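PDB 1IQ0: arginyl-trna synthetase from Thermus thermophilus, which probably joins L-arginine to its cognate tRNA at the expense of ATP, releasing AMP and diphosphate, as a monomeric class I aminoacyl-tRNA synthetase. Local coordinates for residues Ala5-Ile10 against Leu62-Val68; Lys175-Ala180 against Arg218-Gln223; Ala246-Ala252 against Leu316-Arg320; Ala346-Ile350 against Glu378-His382; Asp468-Val473 against Tyr531-Leu535. One frame throughout, in Å; residues are numbered along the deposited sequence.

In the fold
All five contacts lie within one monomeric chain and follow one another in sequence without overlapping. Contacts 3 and 5 are mostly buried, though each has a charged residue at its margin; contacts 1, 2 and 4 are partly buried. Contacts 3 and 4 belong to neighbouring parts of the catalytic region, their nearest atoms about 9 Å apart, and both touch helix 301-312. Contact 4 joins two strands through backbone hydrogen bonds. Contact 2 pairs helices with a lysine bonded to a backbone carbonyl, as in contact 3, and an arginine over a tyrosine ring, whereas contact 5 brings its helices together through leucine and valine. Contact 1, equally apolar, sits in the N-terminal domain, its centre about 57 Å from that of contact 2.

Contact 1: Ala5-Ile10 against Leu62-Val68; sequences ALEEAI and LPLPEFV
Ala9 and Ile10 of helix 3-15 meet Leu62 through its two methyl branches, and all contacts between 5-10 and 62-68 are van der Waals in kind. Leu62 has CG anti to its backbone nitrogen (chi1 177°), which carries CD1 to 3.4 Å from Ala9 O, over the helix backbone, while CD2 lies 4.3 Å from Ile10 CG1. A second apolar group centres on Pro65: its CG is 4.1 Å from Ala9 CB and also touches Leu6 CD1. That same Leu6 methyl reaches Val68 CG2 at 4.3 Å, so one branch spans both ends of the turn.

The aromatic contact comes from Phe67, whose rim rather than its face is turned to the helix. Ala5 CB lies at the ring edge, 4.2 Å from Phe67 CZ, and Leu6 N is also near the ring plane. Within the loop, Pro65 CB sits 3.4 Å above one ring face, offset toward the rim.

Strand 77-82 adds Phe80 beside Ile10, Leu62 and Val68. The backbone bond from Val68 N to Pro65 O closes a type I beta turn, which leads into strand 68-74: helix-on-loop packing at the border of the N-terminal domain's antiparallel sheet.

Contact 2: Lys175-Ala180 against Arg218-Gln223; sequences KYDHFA and RILLAQ
Tyr176 reaches across to segment 218-223 of helix 213-229 with its whole side chain. Its CB starts 4.0 Å from Ala222 CB, and with CG on the far side from the backbone nitrogen the ring is carried across Arg218 and Ile219. CD1 passes the carbonyl of Arg218. CE1 then lies 3.7 Å from Ile219 CG1, which approaches the ring edge in its plane. CE2 and CZ lie beneath the guanidinium, CE2 3.1 Å from Arg218 NH2. At the tip, Tyr176 OH is 3.7 Å from Arg218 CZ. Arg218 thus lays its guanidinium over one ring face, tilted 26° from it, while Phe179 CD2 touches a ring face within the helix and Trp170 meets the tyrosine edge-to-face.

One turn further along, Ala180 CB packs against Ile219 CD1 at 3.7 Å. At the helix start, Lys175, the N-cap residue, bends at its last torsion so that NZ donates to Ala222 O at 2.9 Å, from 54° above the carbonyl plane. The same NZ makes a salt bridge to the syn lone pair of Asp177 OD1; a second salt bridge runs to Asp406 and a hydrogen bond to Thr226 OG1.

The helix segments cross at -123°, their axes 8.4 Å apart. With a carbonyl, a hydroxyl and two carboxylates around it, the lysine ammonium is probably kept charged.

Contact 3: Ala246-Ala252 against Leu316-Arg320; sequences AGLLQKA and LEGLR
The backbones come closest where Ala246 CA lies 4.4 Å from Gly318 CA, just where helix 240-245 ends in a Schellman motif at Gly247, whose positive phi (60°) turns the chain. Gly247 is also the N-cap of helix 248-256, so one residue ends the first helix and starts the second, in the catalytic region of this class I synthetase. Gly318 faces this junction and, having no side chain, lets the backbones approach this closely.

Ala246 CB packs on the backbone, 3.4 Å from Gly318 C, and also touches Leu319 CD1. Leu248 crosses Leu319 at about a right angle, its CD1 4.0 Å from Leu319 CD2, while its CD2 lies against the carbonyl of Glu317. Leu316 points its methyls at the helix: CD1 packs on Ala252 CB at 3.7 Å and CD2 on Lys251 CB. Trp311 of helix 301-312 touches both Leu248 and Leu319.

Lys251 runs extended beyond CG to the tip, bringing its ammonium to two backbone oxygens. It donates to Ala246 O from nearly straight ahead (C=O...N 165°), and its NZ donates across the contact to Glu317 O at 2.9 Å, tilted 32° from that carbonyl plane.

Contact 4: Ala346-Ile350 against Glu378-His382; sequences AEETI and EKAHH
Glu348 leans across its neighbour strand between Lys379 and His381, with CG anti to its carbonyl carbon and the chain extended beyond it. Its methylenes run obliquely over the lysine's, CG 3.7 Å from Lys379 CD. The carboxylate then meets the rim of the imidazole: OE1 lies near the ring plane, 3.1 Å from His381 CE1, and the carboxylate and ring planes stand 72° apart. Its other oxygen, OE2, is held by a salt bridge to Arg141, and Lys379 NZ remains beyond salt-bridge distance.

Ile350 sits on the same sheet face as His381 and also approaches the ring at its edge, CG1 4.1 Å from ND1. Thr349 and Ala380 occupy the opposite face. There Thr349 OG1, placed by chi1 57° between the backbone nitrogen and the carbonyl carbon, passes 3.5 Å from Ala380 CA. The hydroxyl is bonded to Gln309, and also to a water that donates to His381 O, so the water bridges the two strands.

Two backbone bonds set the parallel register: Thr349 N donates to Lys379 O at 3.0 Å, and His381 N to Thr349 O at 2.8 Å. The short strand segments are inclined by 18°.

Strands 348-354 and 380-390 are thus neighbours in the parallel part of the Rossmann-type catalytic sheet, joined through a connection that includes helix 361-370, whose Val364 and Arg365 touch Ala380. Strand 104-108 bonds to the other edge of 348-354, and helix 301-312 covers the face carrying Thr349 and Ala380.

Contact 5: Asp468-Val473 against Tyr531-Leu535; sequences DTGPYV and YLLDL
The ring of Tyr472 meets Leu533 obliquely: its CD2 lies 4.1 Å from Leu533 CD2, and its CE2 is equally close to Leu533 O. A chi1 of 176° stretches the ring out toward helix 525-544, where the hydroxyl is bonded to Asn540 ND2. The other flat group, the carboxylate of Asp468, has OD1 beside both methyls of Leu533, an apolar contact for this oxygen.

Leu533 fills the gap between the segments with both branches. CD1 lies 3.5 Å from Asp468 CB, the two side chains crossing at about a right angle, while CD2 lies over the Asp468 backbone, 3.5 Å from CA. The same CD2 is 3.9 Å from Thr469 N, so a single methyl follows the chain up to the helix cap. The contact thus joins the start of helix 470-487 to the middle of helix 525-544 in a largely helical part of the chain; helix 525-544 lies in the DALR anticodon-binding domain. That start is capped by Thr469, whose OG1 accepts from Tyr472 N at 3.1 Å with an N-H...O angle of 152°, and bonds also to Ser464 O.

One turn into the helix, Val473 directs CG2 toward Leu533 CD2, crossing the leucine at about a right angle, and its CG1 is 4.3 Å from Leu532 CB. Leu581 of helix 562-583 packs on the valine.

Contact 1: Ala5-Ile10 against Leu62-Val68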
# COMPACT_ATOMS: atom_id res chain seq x y z
N ALA A 5 -10.88 0.31 22.30
CA ALA A 5 -11.10 0.70 23.69
C ALA A 5 -11.56 -0.55 24.45
O ALA A 5 -11.23 -0.74 25.62
CB ALA A 5 -12.16 1.78 23.77
N LEU A 6 -12.31 -1.40 23.76
CA LEU A 6 -12.81 -2.62 24.36
C LEU A 6 -11.67 -3.63 24.57
O LEU A 6 -11.62 -4.32 25.58
CB LEU A 6 -13.91 -3.23 23.49
CG LEU A 6 -14.60 -4.49 24.00
CD1 LEU A 6 -15.03 -4.33 25.46
CD2 LEU A 6 -15.82 -4.77 23.11
N GLU A 7 -10.76 -3.72 23.60
CA GLU A 7 -9.64 -4.63 23.71
C GLU A 7 -8.71 -4.15 24.81
O GLU A 7 -8.12 -4.95 25.53
CB GLU A 7 -8.87 -4.72 22.38
CG GLU A 7 -9.76 -5.06 21.20
CD GLU A 7 -8.98 -5.28 19.92
OE1 GLU A 7 -8.02 -4.51 19.67
OE2 GLU A 7 -9.33 -6.21 19.16
N GLU A 8 -8.57 -2.83 24.94
CA GLU A 8 -7.72 -2.26 25.98
C GLU A 8 -8.25 -2.63 27.36
O GLU A 8 -7.50 -3.05 28.23
CB GLU A 8 -7.64 -0.74 25.84
CG GLU A 8 -6.83 -0.06 26.93
CD GLU A 8 -5.44 -0.65 27.09
OE1 GLU A 8 -4.69 -0.69 26.09
OE2 GLU A 8 -5.09 -1.08 28.21
N ALA A 9 -9.56 -2.46 27.54
CA ALA A 9 -10.18 -2.78 28.82
C ALA A 9 -10.04 -4.27 29.14
O ALA A 9 -9.93 -4.66 30.30
CB ALA A 9 -11.64 -2.37 28.81
N ILE A 10 -10.06 -5.10 28.10
CA ILE A 10 -9.94 -6.55 28.28
C ILE A 10 -8.51 -6.91 28.65
O ILE A 10 -8.28 -7.74 29.53
CB ILE A 10 -10.32 -7.31 26.99
CG1 ILE A 10 -11.82 -7.16 26.72
CG2 ILE A 10 -9.93 -8.78 27.11
CD1 ILE A 10 -12.26 -7.77 25.40
N LEU A 62 -13.95 -7.89 34.73
CA LEU A 62 -13.93 -6.88 33.67
C LEU A 62 -14.87 -5.71 33.90
O LEU A 62 -16.09 -5.85 33.82
CB LEU A 62 -14.27 -7.52 32.32
CG LEU A 62 -14.34 -6.54 31.14
CD1 LEU A 62 -13.01 -5.82 30.97
CD2 LEU A 62 -14.68 -7.30 29.87
N PRO A 63 -14.31 -4.53 34.20
CA PRO A 63 -15.15 -3.35 34.43
C PRO A 63 -15.67 -2.90 33.06
O PRO A 63 -14.90 -2.46 32.21
CB PRO A 63 -14.18 -2.35 35.05
CG PRO A 63 -12.89 -2.69 34.36
CD PRO A 63 -12.89 -4.20 34.38
N LEU A 64 -16.97 -3.05 32.85
CA LEU A 64 -17.59 -2.70 31.58
C LEU A 64 -17.48 -1.24 31.15
O LEU A 64 -17.80 -0.34 31.91
CB LEU A 64 -19.07 -3.09 31.60
CG LEU A 64 -19.40 -4.57 31.84
CD1 LEU A 64 -20.92 -4.75 31.90
CD2 LEU A 64 -18.79 -5.43 30.74
N PRO A 65 -17.01 -1.00 29.91
CA PRO A 65 -16.91 0.38 29.44
C PRO A 65 -18.36 0.86 29.40
O PRO A 65 -19.27 0.04 29.24
CB PRO A 65 -16.31 0.23 28.05
CG PRO A 65 -15.47 -1.01 28.17
CD PRO A 65 -16.37 -1.93 28.96
N GLU A 66 -18.59 2.17 29.55
CA GLU A 66 -19.96 2.69 29.55
C GLU A 66 -20.77 2.39 28.29
O GLU A 66 -21.99 2.47 28.31
CB GLU A 66 -19.96 4.21 29.83
CG GLU A 66 -19.31 5.10 28.77
CD GLU A 66 -20.17 5.27 27.52
OE1 GLU A 66 -21.39 5.50 27.66
OE2 GLU A 66 -19.63 5.19 26.40
N PHE A 67 -20.10 2.04 27.20
CA PHE A 67 -20.81 1.76 25.96
C PHE A 67 -21.24 0.30 25.82
O PHE A 67 -21.91 -0.06 24.85
CB PHE A 67 -19.97 2.20 24.74
CG PHE A 67 -18.59 1.59 24.68
CD1 PHE A 67 -18.41 0.26 24.32
CD2 PHE A 67 -17.47 2.36 24.99
CE1 PHE A 67 -17.13 -0.30 24.25
CE2 PHE A 67 -16.18 1.81 24.93
CZ PHE A 67 -16.02 0.47 24.56
N VAL A 68 -20.86 -0.54 26.78
CA VAL A 68 -21.24 -1.95 26.74
C VAL A 68 -22.46 -2.22 27.61
O VAL A 68 -22.47 -1.94 28.81
CB VAL A 68 -20.08 -2.87 27.20
CG1 VAL A 68 -20.55 -4.32 27.26
CG2 VAL A 68 -18.91 -2.74 26.23

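Contact 2: Lys175-Ala180 against Arg218-Gln223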
# COMPACT_ATOMS: atom_id res chain seq x y z
N LYS A 175 4.87 10.30 -26.55
CA LYS A 175 5.29 10.30 -25.15
C LYS A 175 6.72 9.76 -25.16
O LYS A 175 6.97 8.65 -25.64
CB LYS A 175 4.37 9.41 -24.32
CG LYS A 175 4.58 9.55 -22.82
CD LYS A 175 3.32 9.16 -22.04
CE LYS A 175 3.59 9.10 -20.54
NZ LYS A 175 4.39 7.89 -20.16
N TYR A 176 7.65 10.54 -24.65
CA TYR A 176 9.06 10.17 -24.71
C TYR A 176 9.47 8.76 -24.30
O TYR A 176 10.28 8.14 -25.00
CB TYR A 176 9.91 11.19 -23.96
CG TYR A 176 11.37 11.15 -24.36
CD1 TYR A 176 12.29 10.38 -23.66
CD2 TYR A 176 11.82 11.86 -25.48
CE1 TYR A 176 13.62 10.30 -24.06
CE2 TYR A 176 13.15 11.80 -25.89
CZ TYR A 176 14.04 11.01 -25.17
OH TYR A 176 15.36 10.94 -25.57
N ASP A 177 8.92 8.23 -23.21
CA ASP A 177 9.33 6.89 -22.81
C ASP A 177 8.80 5.81 -23.73
O ASP A 177 9.33 4.69 -23.75
CB ASP A 177 8.98 6.62 -21.33
CG ASP A 177 7.51 6.78 -21.01
OD1 ASP A 177 6.81 7.55 -21.70
OD2 ASP A 177 7.07 6.14 -20.03
N HIS A 178 7.77 6.13 -24.51
CA HIS A 178 7.23 5.17 -25.48
C HIS A 178 8.19 5.15 -26.67
O HIS A 178 8.43 4.12 -27.28
CB HIS A 178 5.83 5.56 -25.94
CG HIS A 178 4.75 5.11 -25.01
ND1 HIS A 178 4.43 5.79 -23.84
CD2 HIS A 178 3.94 4.03 -25.04
CE1 HIS A 178 3.48 5.14 -23.20
NE2 HIS A 178 3.16 4.07 -23.91
N PHE A 179 8.71 6.33 -27.00
CA PHE A 179 9.68 6.49 -28.08
C PHE A 179 10.93 5.67 -27.72
O PHE A 179 11.46 4.93 -28.54
CB PHE A 179 10.02 7.98 -28.21
CG PHE A 179 11.24 8.27 -29.04
CD1 PHE A 179 11.30 7.90 -30.38
CD2 PHE A 179 12.33 8.94 -28.48
CE1 PHE A 179 12.42 8.19 -31.15
CE2 PHE A 179 13.45 9.25 -29.24
CZ PHE A 179 13.50 8.87 -30.58
N ALA A 180 11.37 5.79 -26.46
CA ALA A 180 12.54 5.04 -25.99
C ALA A 180 12.25 3.55 -26.01
O ALA A 180 13.10 2.75 -26.41
CB ALA A 180 12.91 5.48 -24.57
N ARG A 218 15.29 12.28 -19.13
CA ARG A 218 14.23 12.55 -20.11
C ARG A 218 13.21 11.43 -20.10
O ARG A 218 12.01 11.67 -20.18
CB ARG A 218 14.79 12.68 -21.53
CG ARG A 218 15.65 13.91 -21.76
CD ARG A 218 15.99 14.07 -23.25
NE ARG A 218 14.80 14.35 -24.06
CZ ARG A 218 14.83 14.61 -25.36
NH1 ARG A 218 15.99 14.63 -26.02
NH2 ARG A 218 13.70 14.86 -26.01
N ILE A 219 13.70 10.19 -20.02
CA ILE A 219 12.82 9.04 -19.99
C ILE A 219 12.05 9.02 -18.67
O ILE A 219 10.83 8.80 -18.67
CB ILE A 219 13.62 7.73 -20.16
CG1 ILE A 219 14.38 7.76 -21.49
CG2 ILE A 219 12.68 6.53 -20.09
CD1 ILE A 219 15.15 6.48 -21.80
N LEU A 220 12.74 9.27 -17.56
CA LEU A 220 12.12 9.27 -16.24
C LEU A 220 10.98 10.30 -16.13
O LEU A 220 9.95 10.02 -15.53
CB LEU A 220 13.16 9.53 -15.14
CG LEU A 220 12.56 9.75 -13.74
CD1 LEU A 220 11.79 8.51 -13.30
CD2 LEU A 220 13.66 10.07 -12.74
N LEU A 221 11.17 11.49 -16.69
CA LEU A 221 10.13 12.51 -16.63
C LEU A 221 8.83 12.01 -17.27
O LEU A 221 7.75 12.27 -16.75
CB LEU A 221 10.61 13.80 -17.29
CG LEU A 221 11.61 14.60 -16.42
CD1 LEU A 221 12.15 15.80 -17.20
CD2 LEU A 221 10.90 15.08 -15.15
N ALA A 222 8.95 11.30 -18.39
CA ALA A 222 7.77 10.77 -19.09
C ALA A 222 7.15 9.61 -18.29
O ALA A 222 5.93 9.45 -18.27
CB ALA A 222 8.15 10.30 -20.50
N GLN A 223 7.99 8.81 -17.64
CA GLN A 223 7.46 7.71 -16.84
C GLN A 223 6.70 8.32 -15.67
O GLN A 223 5.68 7.78 -15.23
CB GLN A 223 8.58 6.85 -16.26
CG GLN A 223 9.42 6.08 -17.24
CD GLN A 223 10.50 5.30 -16.53
OE1 GLN A 223 11.22 5.86 -15.70
NE2 GLN A 223 10.62 4.01 -16.82

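Contact 3: Ala246-Ala252 against Leu316-Arg320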
# COMPACT_ATOMS: atom_id res chain seq x y z
N ALA A 246 28.37 8.81 -3.33
CA ALA A 246 28.28 8.87 -1.87
C ALA A 246 29.16 7.81 -1.22
O ALA A 246 29.35 7.82 -0.01
CB ALA A 246 26.83 8.68 -1.43
N GLY A 247 29.69 6.89 -2.03
CA GLY A 247 30.54 5.83 -1.51
C GLY A 247 29.86 4.92 -0.49
O GLY A 247 30.54 4.37 0.38
N LEU A 248 28.54 4.73 -0.59
CA LEU A 248 27.83 3.89 0.37
C LEU A 248 28.34 2.45 0.36
O LEU A 248 28.44 1.82 1.41
CB LEU A 248 26.32 3.90 0.10
CG LEU A 248 25.59 5.25 0.22
CD1 LEU A 248 24.07 5.04 0.06
CD2 LEU A 248 25.89 5.86 1.58
N LEU A 249 28.68 1.94 -0.82
CA LEU A 249 29.17 0.57 -0.93
C LEU A 249 30.41 0.32 -0.09
O LEU A 249 30.41 -0.57 0.77
CB LEU A 249 29.47 0.25 -2.40
CG LEU A 249 30.01 -1.16 -2.68
CD1 LEU A 249 29.10 -2.23 -2.05
CD2 LEU A 249 30.09 -1.33 -4.17
N GLN A 250 31.47 1.08 -0.34
CA GLN A 250 32.72 0.93 0.40
C GLN A 250 32.52 1.12 1.90
O GLN A 250 33.12 0.39 2.69
CB GLN A 250 33.77 1.93 -0.10
CG GLN A 250 34.27 1.63 -1.51
CD GLN A 250 34.83 0.22 -1.66
OE1 GLN A 250 35.75 -0.18 -0.94
NE2 GLN A 250 34.27 -0.54 -2.60
N LYS A 251 31.71 2.09 2.28
CA LYS A 251 31.44 2.35 3.69
C LYS A 251 30.74 1.16 4.33
O LYS A 251 31.07 0.79 5.46
CB LYS A 251 30.57 3.61 3.85
CG LYS A 251 31.26 4.90 3.43
CD LYS A 251 30.32 6.11 3.45
CE LYS A 251 31.02 7.34 2.84
NZ LYS A 251 30.14 8.55 2.79
N ALA A 252 29.79 0.57 3.62
CA ALA A 252 29.06 -0.59 4.14
C ALA A 252 30.03 -1.75 4.27
O ALA A 252 30.05 -2.44 5.29
CB ALA A 252 27.90 -0.97 3.21
N LEU A 316 24.52 4.77 7.60
CA LEU A 316 25.52 5.37 6.72
C LEU A 316 25.04 6.69 6.14
O LEU A 316 23.84 6.92 6.04
CB LEU A 316 25.85 4.42 5.56
CG LEU A 316 26.60 3.12 5.87
CD1 LEU A 316 26.83 2.36 4.56
CD2 LEU A 316 27.94 3.43 6.55
N GLU A 317 25.98 7.56 5.77
CA GLU A 317 25.65 8.86 5.19
C GLU A 317 26.44 9.10 3.90
O GLU A 317 27.36 8.34 3.58
CB GLU A 317 25.97 9.98 6.19
CG GLU A 317 25.09 9.95 7.44
CD GLU A 317 25.47 11.02 8.46
OE1 GLU A 317 25.49 12.21 8.10
OE2 GLU A 317 25.74 10.66 9.62
N GLY A 318 26.07 10.14 3.16
CA GLY A 318 26.77 10.45 1.93
C GLY A 318 25.90 11.06 0.85
O GLY A 318 26.38 11.85 0.02
N LEU A 319 24.62 10.70 0.84
CA LEU A 319 23.67 11.21 -0.14
C LEU A 319 23.27 12.67 0.15
O LEU A 319 23.05 13.05 1.30
CB LEU A 319 22.43 10.31 -0.16
CG LEU A 319 22.14 9.35 -1.33
CD1 LEU A 319 23.39 9.07 -2.14
CD2 LEU A 319 21.52 8.06 -0.80
N ARG A 320 23.19 13.47 -0.91
CA ARG A 320 22.81 14.88 -0.83
C ARG A 320 21.58 15.12 -1.69
O ARG A 320 21.45 14.52 -2.76
CB ARG A 320 23.96 15.77 -1.32
CG ARG A 320 25.16 15.77 -0.40
CD ARG A 320 26.32 16.57 -0.97
NE ARG A 320 27.42 16.61 -0.02
CZ ARG A 320 27.41 17.32 1.11
NH1 ARG A 320 26.35 18.05 1.42
NH2 ARG A 320 28.45 17.27 1.93

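Contact 4: Ala346-Ile350 against Glu378-His382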
# COMPACT_ATOMS: atom_id res chain seq x y z
N ALA A 346 15.28 6.05 9.02
CA ALA A 346 14.08 5.24 9.14
C ALA A 346 14.10 4.23 10.27
O ALA A 346 15.08 3.52 10.45
CB ALA A 346 13.80 4.53 7.82
N GLU A 347 13.00 4.17 11.02
CA GLU A 347 12.83 3.23 12.12
C GLU A 347 12.37 1.92 11.49
O GLU A 347 12.58 0.84 12.03
CB GLU A 347 11.75 3.70 13.08
CG GLU A 347 11.95 5.10 13.63
CD GLU A 347 12.84 5.12 14.85
OE1 GLU A 347 13.97 4.61 14.78
OE2 GLU A 347 12.40 5.66 15.89
N GLU A 348 11.72 2.05 10.34
CA GLU A 348 11.20 0.91 9.59
C GLU A 348 11.24 1.19 8.10
O GLU A 348 11.04 2.32 7.68
CB GLU A 348 9.73 0.63 9.96
CG GLU A 348 9.48 0.25 11.41
CD GLU A 348 8.03 -0.10 11.68
OE1 GLU A 348 7.48 -0.99 10.99
OE2 GLU A 348 7.43 0.52 12.58
N THR A 349 11.48 0.16 7.31
CA THR A 349 11.48 0.33 5.87
C THR A 349 10.57 -0.71 5.27
O THR A 349 10.40 -1.80 5.83
CB THR A 349 12.89 0.14 5.26
OG1 THR A 349 13.39 -1.15 5.61
CG2 THR A 349 13.84 1.22 5.75
N ILE A 350 9.97 -0.36 4.14
CA ILE A 350 9.09 -1.26 3.44
C ILE A 350 9.43 -1.21 1.96
O ILE A 350 9.34 -0.16 1.32
CB ILE A 350 7.61 -0.87 3.64
CG1 ILE A 350 7.23 -1.01 5.12
CG2 ILE A 350 6.72 -1.76 2.77
CD1 ILE A 350 5.84 -0.46 5.45
N GLU A 378 14.60 -6.32 12.54
CA GLU A 378 13.21 -6.78 12.55
C GLU A 378 12.28 -5.74 11.93
O GLU A 378 11.08 -5.96 11.82
CB GLU A 378 12.76 -7.06 13.98
CG GLU A 378 13.67 -8.00 14.75
CD GLU A 378 13.70 -9.39 14.15
OE1 GLU A 378 12.62 -10.03 14.08
OE2 GLU A 378 14.79 -9.85 13.75
N LYS A 379 12.84 -4.60 11.52
CA LYS A 379 12.03 -3.54 10.95
C LYS A 379 12.23 -3.31 9.46
O LYS A 379 11.79 -2.30 8.92
CB LYS A 379 12.27 -2.24 11.72
CG LYS A 379 11.86 -2.32 13.19
CD LYS A 379 10.40 -2.71 13.34
CE LYS A 379 9.98 -2.81 14.80
NZ LYS A 379 8.54 -3.21 14.93
N ALA A 380 12.90 -4.24 8.80
CA ALA A 380 13.12 -4.13 7.36
C ALA A 380 12.11 -5.04 6.69
O ALA A 380 12.34 -6.24 6.55
CB ALA A 380 14.54 -4.55 7.02
N HIS A 381 10.99 -4.48 6.27
CA HIS A 381 9.94 -5.28 5.66
C HIS A 381 9.91 -5.31 4.14
O HIS A 381 10.41 -4.43 3.46
CB HIS A 381 8.57 -4.82 6.16
CG HIS A 381 8.49 -4.66 7.64
ND1 HIS A 381 8.43 -3.42 8.25
CD2 HIS A 381 8.46 -5.57 8.64
CE1 HIS A 381 8.36 -3.59 9.56
NE2 HIS A 381 8.38 -4.88 9.82
N HIS A 382 9.29 -6.37 3.64
CA HIS A 382 9.11 -6.58 2.21
C HIS A 382 7.62 -6.80 1.96
O HIS A 382 6.94 -7.48 2.73
CB HIS A 382 9.87 -7.82 1.74
CG HIS A 382 11.25 -7.54 1.21
ND1 HIS A 382 12.03 -8.51 0.62
CD2 HIS A 382 11.97 -6.40 1.18
CE1 HIS A 382 13.18 -7.97 0.24
NE2 HIS A 382 13.17 -6.69 0.57
O HOH W 1 12.89 -2.98 3.86

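Contact 5: Asp468-Val473 against Tyr531-Leu535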
# COMPACT_ATOMS: atom_id res chain seq x y z
N ASP A 468 -17.67 -6.17 -7.32
CA ASP A 468 -16.79 -5.79 -6.21
C ASP A 468 -15.64 -5.02 -6.85
O ASP A 468 -14.52 -5.54 -7.03
CB ASP A 468 -16.25 -7.03 -5.50
CG ASP A 468 -17.35 -7.90 -4.94
OD1 ASP A 468 -18.25 -7.38 -4.25
OD2 ASP A 468 -17.32 -9.12 -5.18
N THR A 469 -15.92 -3.76 -7.16
CA THR A 469 -14.98 -2.89 -7.84
C THR A 469 -14.88 -1.51 -7.20
O THR A 469 -15.66 -1.16 -6.31
CB THR A 469 -15.46 -2.68 -9.26
OG1 THR A 469 -16.70 -1.95 -9.21
CG2 THR A 469 -15.73 -4.02 -9.95
N GLY A 470 -13.93 -0.71 -7.69
CA GLY A 470 -13.77 0.65 -7.20
C GLY A 470 -14.99 1.48 -7.56
O GLY A 470 -15.51 2.22 -6.72
N PRO A 471 -15.47 1.40 -8.81
CA PRO A 471 -16.65 2.18 -9.20
C PRO A 471 -17.87 1.86 -8.33
O PRO A 471 -18.69 2.73 -8.05
CB PRO A 471 -16.85 1.79 -10.66
CG PRO A 471 -15.42 1.60 -11.13
CD PRO A 471 -14.83 0.79 -9.99
N TYR A 472 -17.99 0.60 -7.89
CA TYR A 472 -19.09 0.18 -7.02
C TYR A 472 -19.05 1.01 -5.74
O TYR A 472 -20.06 1.60 -5.35
CB TYR A 472 -18.94 -1.31 -6.66
CG TYR A 472 -19.97 -1.84 -5.67
CD1 TYR A 472 -21.29 -2.07 -6.06
CD2 TYR A 472 -19.61 -2.13 -4.36
CE1 TYR A 472 -22.22 -2.58 -5.16
CE2 TYR A 472 -20.52 -2.64 -3.45
CZ TYR A 472 -21.83 -2.87 -3.85
OH TYR A 472 -22.73 -3.39 -2.95
N VAL A 473 -17.89 1.07 -5.10
CA VAL A 473 -17.74 1.84 -3.87
C VAL A 473 -17.93 3.33 -4.16
O VAL A 473 -18.55 4.05 -3.36
CB VAL A 473 -16.35 1.62 -3.22
CG1 VAL A 473 -16.27 2.39 -1.90
CG2 VAL A 473 -16.11 0.13 -3.00
N TYR A 531 -13.02 -4.07 3.42
CA TYR A 531 -13.94 -3.40 4.33
C TYR A 531 -14.85 -2.44 3.55
O TYR A 531 -16.04 -2.32 3.84
CB TYR A 531 -13.20 -2.59 5.40
CG TYR A 531 -14.14 -1.68 6.16
CD1 TYR A 531 -15.04 -2.20 7.10
CD2 TYR A 531 -14.19 -0.30 5.90
CE1 TYR A 531 -15.97 -1.37 7.76
CE2 TYR A 531 -15.12 0.53 6.55
CZ TYR A 531 -16.00 -0.01 7.48
OH TYR A 531 -16.92 0.79 8.12
N LEU A 532 -14.27 -1.74 2.58
CA LEU A 532 -15.03 -0.78 1.79
C LEU A 532 -16.10 -1.46 0.95
O LEU A 532 -17.18 -0.91 0.76
CB LEU A 532 -14.10 0.05 0.91
CG LEU A 532 -13.15 0.99 1.68
CD1 LEU A 532 -12.32 1.79 0.68
CD2 LEU A 532 -13.95 1.93 2.58
N LEU A 533 -15.81 -2.65 0.45
CA LEU A 533 -16.78 -3.40 -0.33
C LEU A 533 -17.94 -3.76 0.60
O LEU A 533 -19.11 -3.59 0.24
CB LEU A 533 -16.16 -4.69 -0.90
CG LEU A 533 -15.30 -4.52 -2.15
CD1 LEU A 533 -14.71 -5.87 -2.57
CD2 LEU A 533 -16.16 -3.97 -3.28
N ASP A 534 -17.61 -4.26 1.79
CA ASP A 534 -18.62 -4.64 2.76
C ASP A 534 -19.48 -3.45 3.20
O ASP A 534 -20.69 -3.57 3.34
CB ASP A 534 -17.97 -5.27 4.00
CG ASP A 534 -17.25 -6.58 3.68
OD1 ASP A 534 -17.62 -7.25 2.69
OD2 ASP A 534 -16.33 -6.95 4.43
N LEU A 535 -18.85 -2.30 3.42
CA LEU A 535 -19.59 -1.12 3.85
C LEU A 535 -20.50 -0.63 2.74
O LEU A 535 -21.64 -0.24 2.98
CB LEU A 535 -18.64 -0.00 4.28
CG LEU A 535 -19.35 1.23 4.86
CD1 LEU A 535 -20.17 0.82 6.11
CD2 LEU A 535 -18.33 2.29 5.22